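Local coordinates for galactitol 1-phosphate 5-dehydrogenase (Escherichia coli, PDB 4UEJ), which catalyses the NAD-dependent oxidation of galactitol 1-phosphate to D-tagatose 6-phosphate as a zinc-containing dehydrogenase, at residues Val243-Ala246 and Val247-Gly251; Ala199-Ser203 and Phe204-Gln208. All coordinates share one frame; numbering follows the deposited sequence. Where two conformers were deposited one is given.

In the fold
Both contacts are helix ends of the Rossmann-type coenzyme domain, with centres about 21 Å apart and nearest atoms about 9 Å apart, so they do not touch. Contact 1 is the last turns of helix 240-249, mostly buried; contact 2, earlier in the chain, is the end of helix 196-203 and the loop into strand 208-211, partly buried and nearer the surface. Both lean on strand 187-192, Leu245 and Ile249 on Ile191, Ala201 on Ala190. Each pairs a leucine with a bulky apolar residue four places on, Leu245 with Ile249 and Leu200 with Phe204. Regular helix bonds dominate contact 1, whereas contact 2 closes with a glycine-based Schellman motif and a bridging water.

Contact 1. Residues Val243-Ala246 and Val247-Gly251; sequences VELA and VEIAG
Leu245 and Ile249 carry the side-chain part of this helical contact: CD1 of Leu245 lies 3.7 Å from CG2 of Ile249, the two chains crossing at a slant. With CG1 of Ile249 set between its backbone N and carbonyl carbon (chi1 69°), both CG1 and CG2 bear on the carbonyl O of Leu245, each 3.4 Å from it. Cut back to an alanine, Ile249 would lose CG1, CG2 and CD1, which is likely to leave Leu245 CD1 without its neighbour and open a gap toward Ile191 and Ala217. Backbone i to i+4 bonds hold the same turns. Val247 N reaches Val243 O and Glu248 N reaches Glu244 O, while Ile249 N meets Leu245 O at 2.9 Å, nearly in line with the carbonyl. The last bond, Ala250 N to Ala246 O, is weak, bent to 123° at the hydrogen as the chain leaves the helix. Among the charged groups, Glu248 bends at its second torsion; its OE1 forms a salt bridge with Lys275 and its OE2 a hydrogen bond with Thr272, both of helix 270-278. The arrangement is the C-terminal end of the helix in a beta-alpha-beta unit of the Rossmann fold, joining strands 231-235 and 255-258.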
ATOM      1  N   VAL A 243       7.499   2.305  10.212  1.00 13.56           N
ATOM      2  CA  VAL A 243       6.367   2.224   9.282  1.00 10.88           C
ATOM      3  C   VAL A 243       5.452   3.420   9.487  1.00 12.45           C
ATOM      4  O   VAL A 243       5.056   4.084   8.531  1.00 11.41           O
ATOM      5  CB  VAL A 243       5.541   0.926   9.456  1.00 13.63           C
ATOM      6  CG1 VAL A 243       4.373   0.911   8.470  1.00 15.13           C
ATOM      7  CG2 VAL A 243       6.409  -0.298   9.272  1.00 13.90           C
ATOM      8  N   GLU A 244       5.112   3.688  10.747  1.00 15.95           N
ATOM      9  CA  GLU A 244       4.343   4.879  11.095  1.00 14.75           C
ATOM     10  C   GLU A 244       5.026   6.154  10.610  1.00 16.63           C
ATOM     11  O   GLU A 244       4.377   7.037  10.040  1.00 12.70           O
ATOM     12  CB  GLU A 244       4.126   4.949  12.608  1.00 19.39           C
ATOM     13  CG  GLU A 244       3.392   6.181  13.090  1.00 20.96           C
ATOM     14  CD  GLU A 244       3.253   6.213  14.606  1.00 29.31           C
ATOM     15  OE1 GLU A 244       4.253   5.945  15.304  1.00 30.78           O
ATOM     16  OE2 GLU A 244       2.146   6.501  15.101  1.00 34.75           O
ATOM     17  N   LEU A 245       6.336   6.241  10.821  1.00 13.41           N
ATOM     18  CA  LEU A 245       7.079   7.430  10.416  1.00 11.84           C
ATOM     19  C   LEU A 245       6.969   7.656   8.911  1.00 11.75           C
ATOM     20  O   LEU A 245       6.761   8.781   8.447  1.00 14.86           O
ATOM     21  CB  LEU A 245       8.550   7.307  10.821  1.00 12.91           C
ATOM     22  CG  LEU A 245       9.410   8.484  10.367  1.00 16.55           C
ATOM     23  CD1 LEU A 245       9.037   9.718  11.147  1.00 17.32           C
ATOM     24  CD2 LEU A 245      10.888   8.149  10.551  1.00 18.52           C
ATOM     25  N   ALA A 246       7.083   6.573   8.154  1.00  9.96           N
ATOM     26  CA  ALA A 246       7.064   6.668   6.707  1.00  9.08           C
ATOM     27  C   ALA A 246       5.743   7.284   6.237  1.00 10.76           C
ATOM     28  O   ALA A 246       5.718   8.157   5.376  1.00 10.32           O
ATOM     29  CB  ALA A 246       7.278   5.285   6.090  1.00  8.44           C
ATOM     30  N   VAL A 247       4.643   6.844   6.832  1.00  9.25           N
ATOM     31  CA  VAL A 247       3.342   7.379   6.463  1.00  9.28           C
ATOM     32  C   VAL A 247       3.233   8.839   6.872  1.00 12.40           C
ATOM     33  O   VAL A 247       2.731   9.671   6.115  1.00 10.78           O
ATOM     34  CB  VAL A 247       2.202   6.570   7.107  1.00 10.38           C
ATOM     35  CG1 VAL A 247       0.850   7.266   6.872  1.00 11.42           C
ATOM     36  CG2 VAL A 247       2.193   5.162   6.528  1.00  8.92           C
ATOM     37  N   GLU A 248       3.726   9.160   8.065  1.00 14.88           N
ATOM     38  CA  GLU A 248       3.631  10.529   8.562  1.00 17.30           C
ATOM     39  C   GLU A 248       4.463  11.532   7.757  1.00 15.18           C
ATOM     40  O   GLU A 248       4.052  12.684   7.591  1.00 17.77           O
ATOM     41  CB  GLU A 248       4.031  10.589  10.043  1.00 12.72           C
ATOM     42  CG  GLU A 248       2.983   9.951  10.956  1.00 19.06           C
ATOM     43  CD  GLU A 248       1.681  10.743  10.994  1.00 26.05           C
ATOM     44  OE1 GLU A 248       1.717  11.970  10.758  1.00 29.38           O
ATOM     45  OE2 GLU A 248       0.619  10.149  11.264  1.00 26.78           O
ATOM     46  N   ILE A 249       5.615  11.119   7.245  1.00 11.70           N
ATOM     47  CA  ILE A 249       6.451  12.078   6.539  1.00 11.13           C
ATOM     48  C   ILE A 249       6.174  12.120   5.059  1.00 10.75           C
ATOM     49  O   ILE A 249       6.586  13.062   4.382  1.00 11.24           O
ATOM     50  CB  ILE A 249       7.959  11.802   6.745  1.00 11.13           C
ATOM     51  CG1 ILE A 249       8.383  10.510   6.043  1.00 10.63           C
ATOM     52  CG2 ILE A 249       8.280  11.789   8.231  1.00 17.74           C
ATOM     53  CD1 ILE A 249       9.871  10.248   6.124  1.00 21.73           C
ATOM     54  N   ALA A 250       5.455  11.117   4.552  1.00  9.67           N
ATOM     55  CA  ALA A 250       5.317  10.964   3.106  1.00 11.89           C
ATOM     56  C   ALA A 250       4.699  12.191   2.440  1.00 13.52           C
ATOM     57  O   ALA A 250       3.817  12.842   2.999  1.00 12.46           O
ATOM     58  CB  ALA A 250       4.483   9.731   2.785  1.00 10.56           C
ATOM     59  N   GLY A 251       5.165  12.491   1.238  1.00  9.27           N
ATOM     60  CA  GLY A 251       4.602  13.577   0.463  1.00  9.78           C
ATOM     61  C   GLY A 251       3.452  13.062  -0.381  1.00 14.11           C
ATOM     62  O   GLY A 251       3.081  11.883  -0.305  1.00  9.32           O
TER

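Contact 2. Residues Ala199-Ser203 and Phe204-Gln208; sequences ALAKS and FGAMQ
Phe204 opens the turn by laying one ring face over the carbonyl O of Leu200, which sits 3.4 Å above the plane, offset toward the rim. Leu200 CG meets Phe204 CE2 at 3.7 Å, its side chain crossing the ring obliquely. Phe204 N divides two weak bonds between Leu200 O and Ala201 O. In one of its two conformers Ser203 also puts OG over that ring face and within 2.6 Å of Leu200 O, a bond that stays doubtful because the other conformer need not make it. Beyond these segments Phe204 packs on helix 171-182 and Pro315. Gly205, with phi 112°, takes a conformation in which a beta carbon would collide with the carbonyl O of Phe204; its N bonds Lys202 O at 3.0 Å, approaching from above the carbonyl plane. Ala206 N then returns to Ala201 O, also at 3.0 Å and nearly straight (161°), while its CB lies 3.4 Å from that same oxygen. Ala206 O accepts a CA-H contact from Lys202 and a hydrogen bond from a water that also donates to Lys202 O. Gln208 leads the chain away, its NE2 bound to Thr189 of strand 187-192. Two bonds back into the last turn and the positive-phi glycine make this a Schellman motif, ending a Rossmann-fold helix and delivering the chain to edge strand 208-211.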
ATOM      1  N   ALA A 199      26.457   9.661   8.827  1.00 22.45           N
ATOM      2  CA  ALA A 199      27.612  10.241   8.146  1.00 19.69           C
ATOM      3  C   ALA A 199      28.021   9.319   7.003  1.00 18.81           C
ATOM      4  O   ALA A 199      28.262   9.764   5.887  1.00 16.76           O
ATOM      5  CB  ALA A 199      28.793  10.468   9.112  1.00 19.14           C
ATOM      6  N   LEU A 200      28.075   8.026   7.296  1.00 18.36           N
ATOM      7  CA  LEU A 200      28.325   7.017   6.281  1.00 16.60           C
ATOM      8  C   LEU A 200      27.304   7.119   5.154  1.00 14.22           C
ATOM      9  O   LEU A 200      27.645   7.057   3.968  1.00 15.33           O
ATOM     10  CB  LEU A 200      28.288   5.622   6.908  1.00 23.50           C
ATOM     11  CG  LEU A 200      29.016   4.519   6.148  1.00 18.33           C
ATOM     12  CD1 LEU A 200      30.473   4.933   5.885  1.00 15.98           C
ATOM     13  CD2 LEU A 200      29.000   3.220   6.945  1.00 18.90           C
ATOM     14  N   ALA A 201      26.038   7.281   5.524  1.00 14.55           N
ATOM     15  CA  ALA A 201      25.000   7.428   4.511  1.00 12.73           C
ATOM     16  C   ALA A 201      25.299   8.610   3.581  1.00 12.87           C
ATOM     17  O   ALA A 201      25.141   8.501   2.375  1.00 12.22           O
ATOM     18  CB  ALA A 201      23.618   7.588   5.175  1.00 13.31           C
ATOM     19  N   LYS A 202      25.739   9.738   4.139  1.00 13.86           N
ATOM     20  CA  LYS A 202      26.111  10.885   3.314  1.00 14.23           C
ATOM     21  C   LYS A 202      27.298  10.564   2.397  1.00 14.33           C
ATOM     22  O   LYS A 202      27.331  11.018   1.255  1.00 14.17           O
ATOM     23  CB  LYS A 202      26.450  12.109   4.179  1.00 15.48           C
ATOM     24  CG  LYS A 202      25.305  12.627   5.045  1.00 21.04           C
ATOM     25  CD  LYS A 202      25.852  13.481   6.174  1.00 32.71           C
ATOM     26  CE  LYS A 202      24.755  13.940   7.107  1.00 34.55           C
ATOM     27  NZ  LYS A 202      24.108  15.171   6.599  1.00 38.80           N
ATOM     28  N   SER A 203      28.253   9.781   2.900  0.58 14.71           N
ATOM     29  CA  SER A 203      29.412   9.387   2.098  0.58 16.78           C
ATOM     30  C   SER A 203      29.010   8.501   0.924  0.58 15.35           C
ATOM     31  O   SER A 203      29.724   8.421  -0.075  0.58 17.58           O
ATOM     32  CB  SER A 203      30.455   8.671   2.962  0.58 16.53           C
ATOM     33  OG  SER A 203      30.137   7.305   3.142  0.58 14.95           O
ATOM     34  N   PHE A 204      27.866   7.840   1.058  1.00 12.93           N
ATOM     35  CA  PHE A 204      27.322   6.977   0.022  1.00 13.28           C
ATOM     36  C   PHE A 204      26.441   7.747  -0.942  1.00 17.65           C
ATOM     37  O   PHE A 204      25.894   7.169  -1.887  1.00 18.30           O
ATOM     38  CB  PHE A 204      26.517   5.841   0.647  1.00 11.36           C
ATOM     39  CG  PHE A 204      27.361   4.833   1.349  1.00 13.83           C
ATOM     40  CD1 PHE A 204      28.682   4.644   0.969  1.00 14.15           C
ATOM     41  CD2 PHE A 204      26.842   4.063   2.371  1.00 15.64           C
ATOM     42  CE1 PHE A 204      29.480   3.706   1.612  1.00 16.86           C
ATOM     43  CE2 PHE A 204      27.617   3.128   3.005  1.00 14.35           C
ATOM     44  CZ  PHE A 204      28.947   2.944   2.629  1.00 12.84           C
ATOM     45  N   GLY A 205      26.278   9.039  -0.688  1.00 18.53           N
ATOM     46  CA  GLY A 205      25.497   9.864  -1.586  1.00 20.25           C
ATOM     47  C   GLY A 205      24.175  10.407  -1.073  1.00 18.35           C
ATOM     48  O   GLY A 205      23.494  11.114  -1.816  1.00 17.89           O
ATOM     49  N   ALA A 206      23.794  10.112   0.169  1.00 11.56           N
ATOM     50  CA  ALA A 206      22.587  10.752   0.704  1.00 12.98           C
ATOM     51  C   ALA A 206      22.874  12.244   0.840  1.00 16.80           C
ATOM     52  O   ALA A 206      23.924  12.631   1.335  1.00 18.84           O
ATOM     53  CB  ALA A 206      22.170  10.141   2.046  1.00 11.99           C
ATOM     54  N   MET A 207      21.966  13.082   0.360  1.00 14.20           N
ATOM     55  CA  MET A 207      22.220  14.518   0.394  1.00 19.77           C
ATOM     56  C   MET A 207      21.800  15.110   1.733  1.00 22.51           C
ATOM     57  O   MET A 207      22.222  16.211   2.094  1.00 19.12           O
ATOM     58  CB  MET A 207      21.522  15.216  -0.770  1.00 20.15           C
ATOM     59  CG  MET A 207      20.098  14.771  -1.044  1.00 26.90           C
ATOM     60  SD  MET A 207      18.876  15.699  -0.092  1.00 36.25           S
ATOM     61  CE  MET A 207      19.216  17.367  -0.631  1.00 35.00           C
ATOM     62  N   GLN A 208      20.991  14.365   2.480  1.00 15.91           N
ATOM     63  CA  GLN A 208      20.672  14.733   3.853  1.00 17.59           C
ATOM     64  C   GLN A 208      20.241  13.523   4.669  1.00 15.98           C
ATOM     65  O   GLN A 208      19.836  12.500   4.110  1.00 16.64           O
ATOM     66  CB  GLN A 208      19.575  15.782   3.878  1.00 18.80           C
ATOM     67  CG  GLN A 208      18.251  15.241   3.397  1.00 16.51           C
ATOM     68  CD  GLN A 208      17.236  16.336   3.177  1.00 22.67           C
ATOM     69  OE1 GLN A 208      17.429  17.478   3.618  1.00 28.27           O
ATOM     70  NE2 GLN A 208      16.154  16.004   2.485  1.00 19.79           N
TER
HETATM   71  O   HOH W   1      26.103  14.013   0.943  1.00 37.94           O